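Local coordinates for alpha-L-rhamnosidase (Streptomyces avermitilis, PDB 3W5M), which hydrolyses terminal non-reducing alpha-L-rhamnose residues from rhamnosides, including citrus flavonoids such as naringin and the plant proteoglycan gum arabic, at residues M893-D898 / P909-F914. Sequence-based numbering, arbitrary orientation.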
ATOM      1  N   MET A 893       9.926   5.180  10.179  1.00 23.16           N
ATOM      2  CA  MET A 893      10.734   6.267   9.632  1.00 22.56           C
ATOM      3  C   MET A 893       9.821   7.419   9.309  1.00 23.47           C
ATOM      4  O   MET A 893       8.722   7.229   8.755  1.00 20.36           O
ATOM      5  CB  MET A 893      11.515   5.852   8.373  1.00 23.54           C
ATOM      6  CG  MET A 893      12.241   4.524   8.520  1.00 24.33           C
ATOM      7  SD  MET A 893      13.299   4.367   9.954  1.00 26.65           S
ATOM      8  CE  MET A 893      14.549   5.527   9.380  1.00 24.72           C
ATOM      9  N   TRP A 894      10.262   8.631   9.640  1.00 23.11           N
ATOM     10  CA  TRP A 894       9.450   9.823   9.341  1.00 24.25           C
ATOM     11  C   TRP A 894       9.685  10.399   7.955  1.00 22.72           C
ATOM     12  O   TRP A 894      10.781  10.231   7.381  1.00 23.90           O
ATOM     13  CB  TRP A 894       9.737  10.932  10.369  1.00 24.95           C
ATOM     14  CG  TRP A 894       9.534  10.567  11.786  1.00 27.61           C
ATOM     15  CD1 TRP A 894       8.804   9.523  12.296  1.00 26.34           C
ATOM     16  CD2 TRP A 894      10.024  11.308  12.909  1.00 27.39           C
ATOM     17  NE1 TRP A 894       8.839   9.564  13.682  1.00 27.93           N
ATOM     18  CE2 TRP A 894       9.573  10.655  14.075  1.00 29.00           C
ATOM     19  CE3 TRP A 894      10.810  12.464  13.035  1.00 29.05           C
ATOM     20  CZ2 TRP A 894       9.904  11.112  15.371  1.00 29.05           C
ATOM     21  CZ3 TRP A 894      11.126  12.931  14.325  1.00 27.01           C
ATOM     22  CH2 TRP A 894      10.662  12.258  15.467  1.00 27.02           C
ATOM     23  N   GLU A 895       8.689  11.114   7.436  1.00 22.38           N
ATOM     24  CA  GLU A 895       8.816  11.804   6.172  1.00 24.29           C
ATOM     25  C   GLU A 895       9.961  12.835   6.177  1.00 27.08           C
ATOM     26  O   GLU A 895      10.602  13.021   5.140  1.00 25.72           O
ATOM     27  CB  GLU A 895       7.526  12.525   5.805  1.00 25.43           C
ATOM     28  CG  GLU A 895       7.470  13.079   4.383  1.00 25.81           C
ATOM     29  CD  GLU A 895       6.086  13.603   4.006  1.00 27.20           C
ATOM     30  OE1 GLU A 895       5.276  13.864   4.935  1.00 27.33           O
ATOM     31  OE2 GLU A 895       5.808  13.768   2.784  1.00 24.92           O
ATOM     32  N   ARG A 896      10.170  13.510   7.317  1.00 24.99           N
ATOM     33  CA  ARG A 896      11.151  14.626   7.411  1.00 26.27           C
ATOM     34  C   ARG A 896      12.181  14.317   8.474  1.00 25.71           C
ATOM     35  O   ARG A 896      11.871  13.679   9.473  1.00 27.08           O
ATOM     36  CB  ARG A 896      10.446  15.931   7.810  1.00 26.35           C
ATOM     37  CG  ARG A 896       9.483  16.498   6.784  1.00 26.59           C
ATOM     38  CD  ARG A 896       8.640  17.600   7.429  1.00 28.54           C
ATOM     39  NE  ARG A 896       7.636  18.183   6.549  1.00 25.67           N
ATOM     40  CZ  ARG A 896       7.851  19.213   5.733  1.00 26.65           C
ATOM     41  NH1 ARG A 896       9.049  19.781   5.663  1.00 27.02           N
ATOM     42  NH2 ARG A 896       6.875  19.667   4.966  1.00 25.85           N
ATOM     43  N   TRP A 897      13.402  14.818   8.316  1.00 25.46           N
ATOM     44  CA  TRP A 897      14.370  14.681   9.388  1.00 25.10           C
ATOM     45  C   TRP A 897      13.845  15.320  10.697  1.00 25.19           C
ATOM     46  O   TRP A 897      14.141  14.844  11.797  1.00 25.32           O
ATOM     47  CB  TRP A 897      15.718  15.292   8.951  1.00 24.90           C
ATOM     48  CG  TRP A 897      16.362  14.542   7.791  1.00 25.05           C
ATOM     49  CD1 TRP A 897      16.525  14.989   6.506  1.00 24.67           C
ATOM     50  CD2 TRP A 897      16.909  13.212   7.827  1.00 24.19           C
ATOM     51  NE1 TRP A 897      17.166  14.015   5.747  1.00 25.38           N
ATOM     52  CE2 TRP A 897      17.428  12.933   6.539  1.00 24.88           C
ATOM     53  CE3 TRP A 897      17.043  12.246   8.834  1.00 25.30           C
ATOM     54  CZ2 TRP A 897      18.025  11.702   6.222  1.00 26.21           C
ATOM     55  CZ3 TRP A 897      17.652  11.028   8.529  1.00 26.55           C
ATOM     56  CH2 TRP A 897      18.138  10.774   7.225  1.00 25.64           C
ATOM     57  N   ASP A 898      13.020  16.352  10.548  1.00 27.30           N
ATOM     58  CA  ASP A 898      12.460  17.093  11.694  1.00 30.43           C
ATOM     59  C   ASP A 898      10.943  17.016  11.791  1.00 31.09           C
ATOM     60  O   ASP A 898      10.310  18.012  12.108  1.00 32.33           O
ATOM     61  CB  ASP A 898      12.843  18.574  11.587  1.00 32.05           C
ATOM     62  CG  ASP A 898      12.438  19.183  10.269  1.00 33.72           C
ATOM     63  OD1 ASP A 898      12.089  18.428   9.337  1.00 38.64           O
ATOM     64  OD2 ASP A 898      12.459  20.428  10.145  1.00 36.04           O
ATOM     65  N   PRO A 909       1.595  20.586   9.210  1.00 31.42           N
ATOM     66  CA  PRO A 909       0.577  19.575   8.865  1.00 30.61           C
ATOM     67  C   PRO A 909       0.175  19.597   7.392  1.00 30.59           C
ATOM     68  O   PRO A 909      -0.559  18.719   6.939  1.00 29.01           O
ATOM     69  CB  PRO A 909      -0.623  19.965   9.748  1.00 32.10           C
ATOM     70  CG  PRO A 909      -0.435  21.431  10.031  1.00 31.48           C
ATOM     71  CD  PRO A 909       1.068  21.585  10.167  1.00 32.90           C
ATOM     72  N   GLU A 910       0.638  20.591   6.643  1.00 31.05           N
ATOM     73  CA  GLU A 910       0.379  20.615   5.217  1.00 31.61           C
ATOM     74  C   GLU A 910       1.061  19.430   4.545  1.00 29.02           C
ATOM     75  O   GLU A 910       0.587  18.945   3.525  1.00 29.66           O
ATOM     76  CB  GLU A 910       0.843  21.921   4.582  1.00 38.76           C
ATOM     77  CG  GLU A 910      -0.200  23.027   4.665  1.00 47.10           C
ATOM     78  CD  GLU A 910       0.396  24.410   4.473  1.00 58.64           C
ATOM     79  OE1 GLU A 910       1.632  24.506   4.271  1.00 61.89           O
ATOM     80  OE2 GLU A 910      -0.371  25.403   4.534  1.00 64.24           O
ATOM     81  N   MET A 911       2.175  18.986   5.115  1.00 27.79           N
ATOM     82  CA  MET A 911       2.837  17.755   4.651  1.00 28.82           C
ATOM     83  C   MET A 911       3.811  17.246   5.716  1.00 28.61           C
ATOM     84  O   MET A 911       4.957  17.703   5.796  1.00 27.90           O
ATOM     85  CB  MET A 911       3.534  17.973   3.293  1.00 29.27           C
ATOM     86  CG  MET A 911       3.873  16.678   2.555  1.00 29.77           C
ATOM     87  SD  MET A 911       5.097  16.978   1.240  1.00 32.66           S
ATOM     88  CE  MET A 911       6.540  17.322   2.236  1.00 30.02           C
ATOM     89  N   ASN A 912       3.341  16.319   6.558  1.00 25.86           N
ATOM     90  CA  ASN A 912       4.159  15.795   7.642  1.00 26.18           C
ATOM     91  C   ASN A 912       3.779  14.413   8.155  1.00 28.37           C
ATOM     92  O   ASN A 912       3.149  14.271   9.220  1.00 30.78           O
ATOM     93  CB  ASN A 912       4.203  16.769   8.834  1.00 25.40           C
ATOM     94  CG  ASN A 912       5.296  16.413   9.813  1.00 28.30           C
ATOM     95  OD1 ASN A 912       6.363  15.956   9.408  1.00 27.96           O
ATOM     96  ND2 ASN A 912       5.039  16.596  11.112  1.00 26.69           N
ATOM     97  N   SER A 913       4.243  13.390   7.461  1.00 25.35           N
ATOM     98  CA  SER A 913       3.950  11.995   7.839  1.00 25.58           C
ATOM     99  C   SER A 913       4.996  11.394   8.804  1.00 25.13           C
ATOM    100  O   SER A 913       6.194  11.728   8.744  1.00 26.29           O
ATOM    101  CB  SER A 913       3.799  11.161   6.553  1.00 23.11           C
ATOM    102  OG  SER A 913       4.336   9.851   6.709  1.00 24.52           O
ATOM    103  N   PHE A 914       4.545  10.523   9.706  1.00 23.93           N
ATOM    104  CA  PHE A 914       5.460   9.806  10.582  1.00 23.48           C
ATOM    105  C   PHE A 914       5.736   8.370  10.141  1.00 22.56           C
ATOM    106  O   PHE A 914       6.220   7.555  10.931  1.00 25.06           O
ATOM    107  CB  PHE A 914       4.982   9.868  12.032  1.00 24.74           C
ATOM    108  CG  PHE A 914       4.946  11.265  12.567  1.00 25.20           C
ATOM    109  CD1 PHE A 914       3.836  12.073  12.350  1.00 26.81           C
ATOM    110  CD2 PHE A 914       6.063  11.806  13.197  1.00 26.77           C
ATOM    111  CE1 PHE A 914       3.818  13.385  12.817  1.00 27.99           C
ATOM    112  CE2 PHE A 914       6.058  13.116  13.665  1.00 28.08           C
ATOM    113  CZ  PHE A 914       4.937  13.905  13.465  1.00 28.59           C
TER
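Trp894 receives the edge of Phe914 over one face of its indole, a T-shaped pair within the loop joining helices 883-887 and 923-929 of the (alpha/alpha)6-barrel catalytic domain. The five-membered ring and the phenyl plane stand 83° apart, and Phe914 CD2 lies 3.6 Å from Trp894 NE1. Next along, the two segments, running roughly antiparallel, are bonded around Glu895, the probable proton acceptor. Its backbone N donates to Ser913 O (2.9 Å) from above the carbonyl plane, while Ser913 N returns a bond to Glu895 OE1 at 2.8 Å. With CG anti to the backbone N (chi1 -170°) and the chain extended beyond it, the carboxylate is carried to that amide. Arg634, a rhamnose-binding residue, also forms a salt bridge with OE1, whereas OE2 bonds to a bound Tris molecule, probably from the crystallisation liquor, which may mark the sugar pocket. The Met911 side chain crosses that of Glu895 at about a right angle, its CG 3.5 Å from Glu895 OE2. Arg896 grips Met911 O side-on with NE (2.8 Å) and NH2, the oxygen only 3° out of the guanidinium plane. Replacing Arg896 with an alanine would probably leave Met911 O without either donor and its peptide freer to turn. Ser913 OG bonds to ND1 of His916, another rhamnose-binding residue. Asn912 OD1 accepts from Ser899 OG and touches Arg896 CD at 3.4 Å.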